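Local coordinates for protein DegT/DnrJ/EryC1/StrS aminotransferase (PDB 4QGR) that probably acts as a pyridoxal-phosphate-dependent aminotransferase of the DegT/DnrJ/EryC1/StrS family, holding its cofactor at a dimeric active site, at residues A[91-96]-A[325-330]; A[108-113]-A[120-125]; A[143-146]-A[150-153]; A[155-160]-A[165-170]; A[283-288]-A[293-298]. One frame throughout, in Å; residues are numbered along the deposited sequence.

Interaction 1: residues A[91-96]-A[325-330]. With PLP (pyridoxal-5'-phosphate), chain E.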
# COMPACT_ATOMS: atom_id res chain seq x y z
N THR A 91 -7.15 -15.27 -13.52
CA THR A 91 -7.41 -14.02 -12.83
C THR A 91 -6.07 -13.27 -12.70
O THR A 91 -4.99 -13.81 -13.05
CB THR A 91 -8.03 -14.28 -11.44
OG1 THR A 91 -8.37 -13.04 -10.82
CG2 THR A 91 -7.08 -15.11 -10.52
N PHE A 92 -6.14 -12.05 -12.19
CA PHE A 92 -4.96 -11.26 -11.87
C PHE A 92 -4.19 -11.87 -10.71
O PHE A 92 -4.78 -12.45 -9.80
CB PHE A 92 -5.38 -9.84 -11.51
CG PHE A 92 -4.24 -8.89 -11.30
CD1 PHE A 92 -3.48 -8.44 -12.38
CD2 PHE A 92 -3.96 -8.43 -10.04
CE1 PHE A 92 -2.41 -7.57 -12.17
CE2 PHE A 92 -2.90 -7.56 -9.82
CZ PHE A 92 -2.15 -7.10 -10.89
N ALA A 93 -2.86 -11.72 -10.73
CA ALA A 93 -2.00 -12.41 -9.75
C ALA A 93 -2.40 -12.19 -8.28
O ALA A 93 -2.21 -13.06 -7.45
CB ALA A 93 -0.56 -11.95 -9.94
N ALA A 94 -2.83 -10.99 -7.92
CA ALA A 94 -3.19 -10.65 -6.55
C ALA A 94 -4.10 -11.69 -5.88
O ALA A 94 -3.88 -11.99 -4.77
CB ALA A 94 -3.87 -9.31 -6.51
N THR A 95 -5.11 -12.25 -6.59
CA THR A 95 -6.08 -13.19 -6.01
C THR A 95 -5.36 -14.38 -5.31
O THR A 95 -5.74 -14.80 -4.22
CB THR A 95 -7.07 -13.68 -7.10
OG1 THR A 95 -7.57 -12.54 -7.87
CG2 THR A 95 -8.24 -14.48 -6.50
N ALA A 96 -4.34 -14.95 -5.96
CA ALA A 96 -3.53 -16.02 -5.38
C ALA A 96 -2.37 -15.54 -4.54
O ALA A 96 -2.04 -16.15 -3.55
CB ALA A 96 -2.99 -16.94 -6.46
N LYS A 325 -1.02 -15.74 -19.47
CA LYS A 325 -0.51 -16.88 -18.71
C LYS A 325 -1.35 -17.00 -17.46
O LYS A 325 -1.31 -16.12 -16.62
CB LYS A 325 0.98 -16.65 -18.35
CG LYS A 325 1.85 -17.82 -18.70
CD LYS A 325 3.32 -17.57 -18.44
CE LYS A 325 3.94 -18.82 -17.82
NZ LYS A 325 5.25 -19.11 -18.45
N PRO A 326 -2.16 -18.07 -17.36
CA PRO A 326 -2.90 -18.27 -16.08
C PRO A 326 -1.94 -18.48 -14.93
O PRO A 326 -0.82 -18.92 -15.12
CB PRO A 326 -3.77 -19.49 -16.36
CG PRO A 326 -2.99 -20.27 -17.36
CD PRO A 326 -2.32 -19.22 -18.26
N LEU A 327 -2.38 -18.16 -13.73
CA LEU A 327 -1.52 -18.17 -12.59
C LEU A 327 -0.84 -19.49 -12.34
O LEU A 327 0.34 -19.50 -11.96
CB LEU A 327 -2.31 -17.73 -11.33
CG LEU A 327 -2.86 -16.30 -11.42
CD1 LEU A 327 -3.39 -15.88 -10.04
CD2 LEU A 327 -1.85 -15.24 -11.90
N HIS A 328 -1.54 -20.59 -12.54
CA HIS A 328 -0.98 -21.88 -12.18
C HIS A 328 0.22 -22.24 -13.06
O HIS A 328 0.95 -23.18 -12.73
CB HIS A 328 -2.00 -23.00 -12.21
CG HIS A 328 -2.39 -23.45 -13.58
ND1 HIS A 328 -3.17 -22.70 -14.43
CD2 HIS A 328 -2.09 -24.59 -14.25
CE1 HIS A 328 -3.37 -23.36 -15.55
NE2 HIS A 328 -2.73 -24.51 -15.47
N LEU A 329 0.38 -21.54 -14.17
CA LEU A 329 1.53 -21.79 -15.04
C LEU A 329 2.65 -20.80 -14.81
O LEU A 329 3.72 -20.95 -15.41
CB LEU A 329 1.11 -21.80 -16.50
CG LEU A 329 0.13 -22.89 -16.88
CD1 LEU A 329 -0.25 -22.64 -18.33
CD2 LEU A 329 0.61 -24.31 -16.65
N GLN A 330 2.45 -19.79 -13.96
CA GLN A 330 3.51 -18.81 -13.74
C GLN A 330 4.45 -19.35 -12.70
O GLN A 330 4.05 -20.09 -11.80
CB GLN A 330 2.96 -17.45 -13.31
CG GLN A 330 2.11 -16.80 -14.41
CD GLN A 330 1.69 -15.39 -14.09
OE1 GLN A 330 2.38 -14.67 -13.38
NE2 GLN A 330 0.50 -15.00 -14.59
N1 PLP E . -8.08 -8.68 -8.23
C2 PLP E . -8.37 -8.59 -9.54
C2A PLP E . -9.36 -9.52 -10.20
C3 PLP E . -7.77 -7.48 -10.32
O3 PLP E . -8.10 -7.35 -11.60
C4 PLP E . -6.76 -6.62 -9.65
C4A PLP E . -6.08 -5.42 -10.21
O4A PLP E . -6.65 -4.63 -10.93
C5 PLP E . -6.52 -6.85 -8.22
C6 PLP E . -7.21 -7.89 -7.59
C5A PLP E . -5.53 -6.00 -7.46
O4P PLP E . -5.96 -4.64 -7.33
P PLP E . -4.88 -3.45 -7.27
O1P PLP E . -5.62 -2.20 -6.78
O2P PLP E . -3.73 -3.90 -6.40
O3P PLP E . -4.49 -3.31 -8.75
O HOH W 1 -3.21 -14.26 -15.03
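L327 pushes its forked end into the bend formed by T91, F92 and A93, where the chain enters helix 94-101 of the cofactor-binding domain of a fold type I PLP enzyme. The direct contact is apolar. CD2 of L327 rests 3.6 Å from A93 CA, while its CD1 branch reaches A96 CB at 3.8 Å and also touches T91 CG2. The L327 CG lies anti to its own carbonyl carbon (chi1 -62°), which carries both methyls across to the bend.

Polar bridging is left to one water, which donates to T91 O at 2.7 Å and to K325 O at 3.1 Å. K325 O also accepts Q330 NE2 at 2.9 Å, coming from above the carbonyl plane, so two donors grip this oxygen. Q330 OE1 in turn binds the backbone N of N236 of the second subunit.

On the cofactor side, T91 OG1 bonds to T95 OG1 at 3.1 Å, and T95 OG1 is also hydrogen-bonded to D170 OD2. The ring of F92 meets H227 of the second subunit edge-to-face and places one of its own faces under PLP C4A, with F92 CD2 only 3.4 Å from PLP C4.

Interaction 2: residues A[108-113]-A[120-125]; sequences FVDVDP and VEQLEA
V109 and L123 bring their CA atoms within 6.0 Å of each other, where strand 105-109 ends beside the first turns of helix 120-133. The polar tie is a side chain reaching for the backbone: Q122, extended beyond CG, points its carboxamide at the chain just past the strand. Its OE1 accepts D110 N at 2.7 Å, with an N-H...O angle of 162° and the donor close to the line of the C=O bond. The same OE1 sits 3.1 Å from D110 CB, a tight fit. This is the strand-to-helix half of a beta-alpha-beta crossover between parallel strands of the mixed central sheet, the helix leading on to strand 137-141. Beside the amide, the side chains of V109 and Q122 run antiparallel past one another. V109 CG1, anti to its backbone N (chi1 -177°), comes 3.6 Å from L123 N and 4.3 Å from L123 CB. The other end of the amide, Q122 NE2, donates to G342 O and P340 O, while the D110 carboxylate turns to S346 OG and V345 N.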
# COMPACT_ATOMS: atom_id res chain seq x y z
N PHE A 108 -5.73 -24.02 -6.91
CA PHE A 108 -6.31 -23.48 -8.14
C PHE A 108 -7.48 -24.24 -8.75
O PHE A 108 -7.44 -25.44 -8.88
CB PHE A 108 -5.23 -23.31 -9.21
CG PHE A 108 -4.21 -22.25 -8.90
CD1 PHE A 108 -4.55 -20.91 -8.91
CD2 PHE A 108 -2.88 -22.60 -8.71
CE1 PHE A 108 -3.61 -19.93 -8.64
CE2 PHE A 108 -1.92 -21.63 -8.48
CZ PHE A 108 -2.30 -20.28 -8.45
N VAL A 109 -8.55 -23.52 -9.07
CA VAL A 109 -9.76 -24.09 -9.61
C VAL A 109 -9.96 -23.54 -11.01
O VAL A 109 -9.65 -22.38 -11.26
CB VAL A 109 -10.96 -23.74 -8.70
CG1 VAL A 109 -12.23 -24.43 -9.24
CG2 VAL A 109 -10.64 -24.16 -7.29
N ASP A 110 -10.48 -24.32 -11.93
CA ASP A 110 -10.67 -23.85 -13.30
C ASP A 110 -11.86 -22.90 -13.34
O ASP A 110 -12.61 -22.75 -12.35
CB ASP A 110 -10.97 -25.02 -14.25
CG ASP A 110 -10.44 -24.80 -15.66
OD1 ASP A 110 -9.92 -23.72 -15.98
OD2 ASP A 110 -10.52 -25.79 -16.44
N VAL A 111 -12.02 -22.26 -14.50
CA VAL A 111 -13.16 -21.41 -14.74
C VAL A 111 -14.07 -22.02 -15.79
O VAL A 111 -13.68 -22.87 -16.61
CB VAL A 111 -12.75 -19.98 -15.16
CG1 VAL A 111 -11.99 -19.33 -14.05
CG2 VAL A 111 -11.84 -20.00 -16.40
N ASP A 112 -15.32 -21.59 -15.72
CA ASP A 112 -16.34 -21.93 -16.70
C ASP A 112 -15.95 -21.35 -18.06
O ASP A 112 -15.46 -20.22 -18.12
CB ASP A 112 -17.66 -21.30 -16.26
CG ASP A 112 -18.79 -21.61 -17.19
OD1 ASP A 112 -19.37 -22.72 -17.00
OD2 ASP A 112 -19.14 -20.80 -18.09
N PRO A 113 -16.18 -22.11 -19.15
CA PRO A 113 -15.73 -21.66 -20.49
C PRO A 113 -16.51 -20.49 -21.11
O PRO A 113 -16.05 -19.92 -22.13
CB PRO A 113 -15.88 -22.92 -21.36
CG PRO A 113 -16.95 -23.70 -20.69
CD PRO A 113 -16.72 -23.48 -19.19
N VAL A 120 -17.92 -24.23 -10.19
CA VAL A 120 -18.42 -24.61 -8.87
C VAL A 120 -18.24 -26.09 -8.56
O VAL A 120 -17.91 -26.47 -7.41
CB VAL A 120 -19.88 -24.20 -8.78
CG1 VAL A 120 -20.56 -24.87 -7.59
CG2 VAL A 120 -19.91 -22.67 -8.75
N GLU A 121 -18.49 -26.95 -9.55
CA GLU A 121 -18.37 -28.38 -9.32
C GLU A 121 -16.94 -28.74 -8.98
O GLU A 121 -16.67 -29.59 -8.10
CB GLU A 121 -18.79 -29.20 -10.54
CG GLU A 121 -20.30 -29.25 -10.77
CD GLU A 121 -20.88 -28.04 -11.47
OE1 GLU A 121 -20.13 -27.15 -11.97
OE2 GLU A 121 -22.14 -27.98 -11.51
N GLN A 122 -16.01 -28.12 -9.70
CA GLN A 122 -14.60 -28.39 -9.47
C GLN A 122 -14.11 -27.80 -8.15
O GLN A 122 -13.28 -28.40 -7.51
CB GLN A 122 -13.74 -27.92 -10.63
CG GLN A 122 -12.41 -28.67 -10.63
CD GLN A 122 -11.37 -28.11 -11.56
OE1 GLN A 122 -11.30 -26.89 -11.80
NE2 GLN A 122 -10.50 -28.98 -12.04
N LEU A 123 -14.64 -26.65 -7.73
CA LEU A 123 -14.39 -26.13 -6.40
C LEU A 123 -14.71 -27.20 -5.33
O LEU A 123 -13.92 -27.46 -4.41
CB LEU A 123 -15.24 -24.91 -6.14
CG LEU A 123 -15.31 -24.33 -4.75
CD1 LEU A 123 -13.94 -23.92 -4.26
CD2 LEU A 123 -16.32 -23.18 -4.58
N GLU A 124 -15.90 -27.76 -5.43
CA GLU A 124 -16.33 -28.79 -4.51
C GLU A 124 -15.35 -29.97 -4.47
O GLU A 124 -14.97 -30.48 -3.40
CB GLU A 124 -17.78 -29.23 -4.86
CG GLU A 124 -18.42 -30.13 -3.79
CD GLU A 124 -19.94 -30.20 -3.92
OE1 GLU A 124 -20.44 -30.62 -4.98
OE2 GLU A 124 -20.64 -29.80 -2.98
N ALA A 125 -14.96 -30.42 -5.65
CA ALA A 125 -13.98 -31.53 -5.77
C ALA A 125 -12.61 -31.18 -5.19
O ALA A 125 -11.96 -32.06 -4.58
CB ALA A 125 -13.83 -31.93 -7.20

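Interaction 3: residues A[143-146]-A[150-153]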
# COMPACT_ATOMS: atom_id res chain seq x y z
N PRO A 143 -13.69 -16.28 -4.90
CA PRO A 143 -14.19 -16.16 -6.24
C PRO A 143 -13.88 -14.77 -6.80
O PRO A 143 -13.82 -13.78 -6.03
CB PRO A 143 -15.71 -16.35 -6.08
CG PRO A 143 -15.92 -16.82 -4.69
CD PRO A 143 -14.76 -16.23 -3.91
N VAL A 144 -13.72 -14.69 -8.12
CA VAL A 144 -13.50 -13.42 -8.81
C VAL A 144 -14.66 -13.11 -9.71
O VAL A 144 -15.18 -13.99 -10.40
CB VAL A 144 -12.20 -13.47 -9.64
CG1 VAL A 144 -11.97 -12.17 -10.37
CG2 VAL A 144 -11.01 -13.80 -8.73
N ASP A 145 -15.09 -11.85 -9.71
CA ASP A 145 -16.09 -11.42 -10.64
C ASP A 145 -15.36 -10.98 -11.90
O ASP A 145 -15.12 -9.81 -12.09
CB ASP A 145 -16.88 -10.27 -10.08
CG ASP A 145 -17.56 -10.59 -8.78
OD1 ASP A 145 -17.99 -11.76 -8.58
OD2 ASP A 145 -17.69 -9.66 -7.93
N LEU A 146 -14.95 -11.92 -12.76
CA LEU A 146 -13.98 -11.57 -13.80
C LEU A 146 -14.62 -10.69 -14.85
O LEU A 146 -15.70 -10.96 -15.30
CB LEU A 146 -13.33 -12.81 -14.44
CG LEU A 146 -12.01 -12.55 -15.16
CD1 LEU A 146 -10.93 -12.08 -14.18
CD2 LEU A 146 -11.48 -13.78 -15.89
N ALA A 150 -20.65 -11.06 -12.22
CA ALA A 150 -20.68 -11.69 -10.91
C ALA A 150 -20.52 -13.21 -11.02
O ALA A 150 -21.12 -13.86 -11.91
CB ALA A 150 -21.97 -11.38 -10.16
N ALA A 151 -19.71 -13.76 -10.13
CA ALA A 151 -19.54 -15.21 -10.00
C ALA A 151 -20.82 -15.86 -9.43
O ALA A 151 -21.79 -15.17 -9.03
CB ALA A 151 -18.34 -15.51 -9.10
N SER A 152 -20.81 -17.18 -9.34
CA SER A 152 -22.03 -17.91 -8.98
C SER A 152 -22.18 -18.08 -7.50
O SER A 152 -21.95 -19.17 -6.99
CB SER A 152 -22.06 -19.26 -9.67
OG SER A 152 -22.24 -19.04 -11.06
N TYR A 153 -22.52 -17.00 -6.80
CA TYR A 153 -22.39 -16.97 -5.33
C TYR A 153 -23.34 -17.92 -4.59
O TYR A 153 -22.97 -18.38 -3.51
CB TYR A 153 -22.49 -15.52 -4.77
CG TYR A 153 -21.23 -14.79 -5.16
CD1 TYR A 153 -20.04 -15.05 -4.48
CD2 TYR A 153 -21.21 -13.90 -6.22
CE1 TYR A 153 -18.85 -14.44 -4.84
CE2 TYR A 153 -20.01 -13.28 -6.59
CZ TYR A 153 -18.84 -13.58 -5.91
OH TYR A 153 -17.60 -13.03 -6.26
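The carboxylate of D145 stands almost square to the ring of Y153, the two planes 84° apart, with OD1 at the ring's edge and in its plane. Y153 OH donates to that oxygen at 2.7 Å, arriving from above the carboxylate plane. From the opposite face, on the anti side, A151 N gives a second bond to D145 OD1 at 3.1 Å, with an N-H...O angle of 170°. Two donors thus clamp one oxygen and should fix the rotation of the whole carboxylate. In D145, chi1 of -58° puts CG anti to the carbonyl carbon and carries the carboxylate to 150-153.

The loop after strand 137-141 supplies P143 to S152, and Y153 opens helix 153-163. The loop lies at the C-terminal ends of the parallel strands of the mixed sheet, where fold type I enzymes hold their PLP; V144 touches the cofactor. D145 is itself the centre of an inverse gamma turn.

P143 crosses Y153 obliquely, its CG 3.8 Å from CE1 of the tyrosine, and its CB meets A151 CB at 4.1 Å. A151 CB also lies 3.7 Å from V144 O. Farther out, the Y153 ring stacks with F187, and D145 OD2, the second oxygen of the carboxylate, bonds to S174 OG.

Interaction 4: residues A[155-160]-A[165-170]. With PLP (pyridoxal-5'-phosphate), chain E.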
# COMPACT_ATOMS: atom_id res chain seq x y z
N ARG A 155 -24.37 -21.05 -5.45
CA ARG A 155 -23.78 -22.37 -5.43
C ARG A 155 -22.43 -22.41 -4.66
O ARG A 155 -22.11 -23.40 -3.97
CB ARG A 155 -23.65 -22.92 -6.83
CG ARG A 155 -25.03 -23.03 -7.49
CD ARG A 155 -24.95 -23.51 -8.92
NE ARG A 155 -24.57 -24.92 -8.90
CZ ARG A 155 -23.92 -25.54 -9.88
NH1 ARG A 155 -23.56 -24.88 -10.97
NH2 ARG A 155 -23.62 -26.82 -9.74
N ILE A 156 -21.63 -21.36 -4.80
CA ILE A 156 -20.38 -21.26 -4.05
C ILE A 156 -20.62 -21.21 -2.55
O ILE A 156 -19.94 -21.89 -1.77
CB ILE A 156 -19.54 -20.05 -4.54
CG1 ILE A 156 -19.08 -20.27 -5.97
CG2 ILE A 156 -18.29 -19.87 -3.69
CD1 ILE A 156 -18.40 -19.07 -6.54
N THR A 157 -21.61 -20.43 -2.12
CA THR A 157 -21.91 -20.32 -0.71
C THR A 157 -22.50 -21.65 -0.20
O THR A 157 -22.18 -22.06 0.94
CB THR A 157 -22.88 -19.14 -0.49
OG1 THR A 157 -22.30 -17.98 -1.11
CG2 THR A 157 -23.16 -18.89 1.01
N ALA A 158 -23.30 -22.33 -1.01
CA ALA A 158 -23.80 -23.64 -0.58
C ALA A 158 -22.63 -24.58 -0.22
O ALA A 158 -22.66 -25.28 0.77
CB ALA A 158 -24.69 -24.28 -1.62
N ILE A 159 -21.56 -24.53 -1.02
CA ILE A 159 -20.38 -25.32 -0.73
C ILE A 159 -19.69 -24.88 0.56
O ILE A 159 -19.34 -25.68 1.43
CB ILE A 159 -19.40 -25.30 -1.93
CG1 ILE A 159 -19.97 -26.12 -3.08
CG2 ILE A 159 -18.07 -25.89 -1.52
CD1 ILE A 159 -19.41 -25.75 -4.42
N ALA A 160 -19.51 -23.59 0.71
CA ALA A 160 -18.94 -22.98 1.91
C ALA A 160 -19.73 -23.26 3.19
O ALA A 160 -19.16 -23.31 4.29
CB ALA A 160 -18.84 -21.47 1.70
N LEU A 165 -16.54 -22.42 5.33
CA LEU A 165 -15.44 -21.63 4.73
C LEU A 165 -15.81 -20.16 4.63
O LEU A 165 -16.97 -19.80 4.41
CB LEU A 165 -15.09 -22.17 3.34
CG LEU A 165 -14.75 -23.67 3.28
CD1 LEU A 165 -14.43 -24.17 1.88
CD2 LEU A 165 -13.60 -23.97 4.24
N PHE A 166 -14.78 -19.32 4.67
CA PHE A 166 -14.88 -17.88 4.53
C PHE A 166 -14.82 -17.50 3.05
O PHE A 166 -13.95 -17.98 2.32
CB PHE A 166 -13.69 -17.29 5.28
CG PHE A 166 -13.71 -15.80 5.46
CD1 PHE A 166 -14.65 -15.18 6.28
CD2 PHE A 166 -12.68 -15.03 4.94
CE1 PHE A 166 -14.61 -13.80 6.46
CE2 PHE A 166 -12.62 -13.67 5.15
CZ PHE A 166 -13.59 -13.05 5.92
N ILE A 167 -15.73 -16.64 2.62
CA ILE A 167 -15.76 -16.22 1.22
C ILE A 167 -15.44 -14.77 1.11
O ILE A 167 -16.11 -13.91 1.69
CB ILE A 167 -17.14 -16.46 0.55
CG1 ILE A 167 -17.46 -17.96 0.55
CG2 ILE A 167 -17.14 -15.93 -0.85
CD1 ILE A 167 -18.87 -18.24 0.15
N ILE A 168 -14.39 -14.50 0.32
CA ILE A 168 -13.99 -13.14 -0.01
C ILE A 168 -14.33 -12.92 -1.49
O ILE A 168 -13.79 -13.62 -2.38
CB ILE A 168 -12.48 -12.91 0.16
CG1 ILE A 168 -12.04 -13.17 1.60
CG2 ILE A 168 -12.14 -11.49 -0.32
CD1 ILE A 168 -10.53 -13.33 1.75
N GLU A 169 -15.22 -11.99 -1.75
CA GLU A 169 -15.58 -11.69 -3.16
C GLU A 169 -14.50 -10.77 -3.72
O GLU A 169 -14.32 -9.68 -3.20
CB GLU A 169 -16.93 -10.97 -3.24
CG GLU A 169 -17.22 -10.40 -4.63
CD GLU A 169 -18.52 -9.64 -4.76
OE1 GLU A 169 -19.05 -9.28 -3.70
OE2 GLU A 169 -19.00 -9.43 -5.93
N ASP A 170 -13.74 -11.21 -4.72
CA ASP A 170 -12.80 -10.32 -5.41
C ASP A 170 -13.59 -9.55 -6.51
O ASP A 170 -13.75 -10.01 -7.62
CB ASP A 170 -11.59 -11.05 -5.97
CG ASP A 170 -10.56 -10.12 -6.59
OD1 ASP A 170 -10.85 -8.88 -6.65
OD2 ASP A 170 -9.48 -10.60 -7.04
N1 PLP E . -8.08 -8.68 -8.23
C2 PLP E . -8.37 -8.59 -9.54
C2A PLP E . -9.36 -9.52 -10.20
C3 PLP E . -7.77 -7.48 -10.32
O3 PLP E . -8.10 -7.35 -11.60
C4 PLP E . -6.76 -6.62 -9.65
C4A PLP E . -6.08 -5.42 -10.21
O4A PLP E . -6.65 -4.63 -10.93
C5 PLP E . -6.52 -6.85 -8.22
C6 PLP E . -7.21 -7.89 -7.59
C5A PLP E . -5.53 -6.00 -7.46
O4P PLP E . -5.96 -4.64 -7.33
P PLP E . -4.88 -3.45 -7.27
O1P PLP E . -5.62 -2.20 -6.78
O2P PLP E . -3.73 -3.90 -6.40
O3P PLP E . -4.49 -3.31 -8.75
O HOH W 2 -19.22 -20.27 5.70
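A160 and L165 are joined by a backbone bond: L165 N donates to A160 O at 3.0 Å, in the carbonyl plane and on a lone pair. A water backs it up, giving a bond of 2.6 Å to L165 O and a long, weak one to A160 O.

The apolar part centres on I167, whose CD1 comes to A160 CB at 3.6 Å and to I156 CG2 at 4.2 Å. That methyl also lies 3.7 Å from T157 OG1, a hydroxyl bound elsewhere to Y153 O; T157 lies roughly perpendicular to I167. Helix 153-163 and strand 166-170 are the second and third elements of a beta-alpha-beta unit that starts with strand 137-141. The axes of the segments 155-160 and 166-170 approach to 9.2 Å and are close to antiparallel, at 154°.

At the far end of the strand the chemistry turns to the cofactor. D170, its CG anti to the backbone N (chi1 -176°), sets OD2 2.7 Å from PLP N1, the place of the aspartate that faces the pyridine nitrogen in fold type I enzymes.

Interaction 5: residues A[283-288]-A[293-298]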
# COMPACT_ATOMS: atom_id res chain seq x y z
N LYS A 283 -17.11 -15.64 -30.48
CA LYS A 283 -17.82 -15.99 -29.28
C LYS A 283 -17.92 -14.76 -28.40
O LYS A 283 -16.91 -14.17 -28.05
CB LYS A 283 -17.11 -17.15 -28.59
CG LYS A 283 -17.76 -17.64 -27.32
CD LYS A 283 -17.21 -19.03 -26.97
CE LYS A 283 -17.92 -19.66 -25.79
NZ LYS A 283 -17.87 -18.75 -24.64
N VAL A 284 -19.15 -14.38 -28.07
CA VAL A 284 -19.39 -13.12 -27.36
C VAL A 284 -19.77 -13.40 -25.90
O VAL A 284 -20.32 -14.45 -25.57
CB VAL A 284 -20.45 -12.22 -28.05
CG1 VAL A 284 -20.01 -11.82 -29.46
CG2 VAL A 284 -21.82 -12.87 -28.10
N PRO A 285 -19.46 -12.46 -25.02
CA PRO A 285 -19.80 -12.59 -23.61
C PRO A 285 -21.28 -12.28 -23.34
O PRO A 285 -21.65 -11.17 -23.01
CB PRO A 285 -18.85 -11.58 -22.96
CG PRO A 285 -18.71 -10.48 -23.99
CD PRO A 285 -18.68 -11.22 -25.30
N GLU A 286 -22.14 -13.28 -23.44
CA GLU A 286 -23.57 -13.07 -23.17
C GLU A 286 -23.83 -12.66 -21.71
O GLU A 286 -23.14 -13.12 -20.80
CB GLU A 286 -24.37 -14.33 -23.52
CG GLU A 286 -24.43 -14.62 -25.00
CD GLU A 286 -25.48 -13.79 -25.69
OE1 GLU A 286 -26.64 -13.76 -25.19
OE2 GLU A 286 -25.18 -13.16 -26.73
N LEU A 287 -24.79 -11.77 -21.51
CA LEU A 287 -25.19 -11.33 -20.20
C LEU A 287 -26.33 -12.22 -19.78
O LEU A 287 -27.38 -12.19 -20.39
CB LEU A 287 -25.71 -9.90 -20.23
CG LEU A 287 -24.80 -8.78 -19.85
CD1 LEU A 287 -25.61 -7.50 -19.98
CD2 LEU A 287 -24.21 -8.96 -18.44
N PRO A 288 -26.12 -13.04 -18.75
CA PRO A 288 -27.25 -13.87 -18.32
C PRO A 288 -28.40 -13.02 -17.76
O PRO A 288 -28.17 -11.93 -17.24
CB PRO A 288 -26.65 -14.76 -17.23
CG PRO A 288 -25.18 -14.63 -17.37
CD PRO A 288 -24.90 -13.29 -17.97
N SER A 293 -23.25 -6.57 -15.91
CA SER A 293 -21.81 -6.61 -15.72
C SER A 293 -21.24 -5.19 -15.61
O SER A 293 -21.78 -4.24 -16.22
CB SER A 293 -21.14 -7.32 -16.92
OG SER A 293 -19.72 -7.28 -16.76
N ALA A 294 -20.18 -5.02 -14.82
CA ALA A 294 -19.44 -3.78 -14.85
C ALA A 294 -18.64 -3.61 -16.15
O ALA A 294 -18.21 -2.50 -16.44
CB ALA A 294 -18.52 -3.66 -13.67
N TRP A 295 -18.49 -4.68 -16.95
CA TRP A 295 -17.70 -4.59 -18.21
C TRP A 295 -16.36 -3.92 -17.99
O TRP A 295 -15.95 -3.07 -18.77
CB TRP A 295 -18.48 -3.88 -19.31
CG TRP A 295 -19.74 -4.67 -19.67
CD1 TRP A 295 -21.02 -4.33 -19.39
CD2 TRP A 295 -19.78 -5.92 -20.31
NE1 TRP A 295 -21.88 -5.30 -19.84
CE2 TRP A 295 -21.13 -6.30 -20.42
CE3 TRP A 295 -18.81 -6.76 -20.88
CZ2 TRP A 295 -21.53 -7.47 -21.02
CZ3 TRP A 295 -19.22 -7.97 -21.45
CH2 TRP A 295 -20.56 -8.30 -21.54
N ALA A 296 -15.63 -4.35 -16.97
CA ALA A 296 -14.25 -3.94 -16.84
C ALA A 296 -13.49 -4.23 -18.12
O ALA A 296 -12.60 -3.48 -18.51
CB ALA A 296 -13.62 -4.63 -15.67
N GLN A 297 -13.82 -5.36 -18.76
CA GLN A 297 -13.34 -5.69 -20.09
C GLN A 297 -14.48 -6.32 -20.89
O GLN A 297 -15.38 -6.97 -20.30
CB GLN A 297 -12.18 -6.73 -20.07
CG GLN A 297 -11.02 -6.31 -19.17
CD GLN A 297 -10.24 -5.12 -19.64
OE1 GLN A 297 -10.31 -4.77 -20.82
NE2 GLN A 297 -9.42 -4.53 -18.73
N TYR A 298 -14.40 -6.19 -22.21
CA TYR A 298 -15.35 -6.80 -23.14
C TYR A 298 -14.54 -7.85 -23.88
O TYR A 298 -13.70 -7.52 -24.73
CB TYR A 298 -15.96 -5.78 -24.09
CG TYR A 298 -16.93 -6.47 -25.05
CD1 TYR A 298 -16.47 -7.03 -26.24
CD2 TYR A 298 -18.23 -6.69 -24.69
CE1 TYR A 298 -17.34 -7.73 -27.10
CE2 TYR A 298 -19.11 -7.39 -25.54
CZ TYR A 298 -18.64 -7.93 -26.72
OH TYR A 298 -19.49 -8.62 -27.58
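Y298 turns its ring toward P285 by placing CG anti to its backbone N (chi1 179°), while W295 has a left-handed backbone and keeps CG beside its own N, which carries the indole to the same proline. P285 CG packs into the corner where both rings meet it. It lies over one face of Y298 in a CH-pi contact, 3.9 Å from the ring centroid and 28° off the normal. The same CG meets W295 CZ3 at 3.6 Å. P285 O sits at the edge of the indole, near its plane, 3.4 Å from W295 CH2.

Farther along, L287 comes up to the indole at a slant, its CG 3.7 Å from W295 CZ2, and its CD2 reaches S293 CB at 3.8 Å. S293 OG accepts the backbone N of W295 at 2.9 Å in an ST turn, while S293 CB lies over one indole face.

These loops flank the short strand 291-292, after the long helix 247-278. That helix supplies N275, which binds both Y298 OH, through OD1, and P285 O, through ND2. With no hydrogen bond passing directly between 283-288 and 293-298, the two loops depend on the shape of proline, leucine and rings for their fit, and Y298 OH and P285 O find their hydrogen bonds in helix 247-278 instead.

Interactions 1 to 4 are buried around the mixed sheet, interaction 1 bringing in a loop from the C-terminal part of the chain, whereas interaction 5 is partly buried, joins loops around strand 291-292 and touches neither interaction 1, 3 nor 4. Interactions 3 and 4 share helix 153-163, through Y153 and 155-160. Separately, P143 O and D170 N probably form a hydrogen bond between them. Interactions 1 and 4 both touch PLP, and V144 brings interaction 3 to it as well. Interaction 2 meets interaction 1 through F108 and L327, and interaction 4 through the E121 to R155 salt bridge. Side-chain oxygens take the key bonds in 2 and 3, a backbone carbonyl does so in 4, a water bridges 1, and 5 relies on rings.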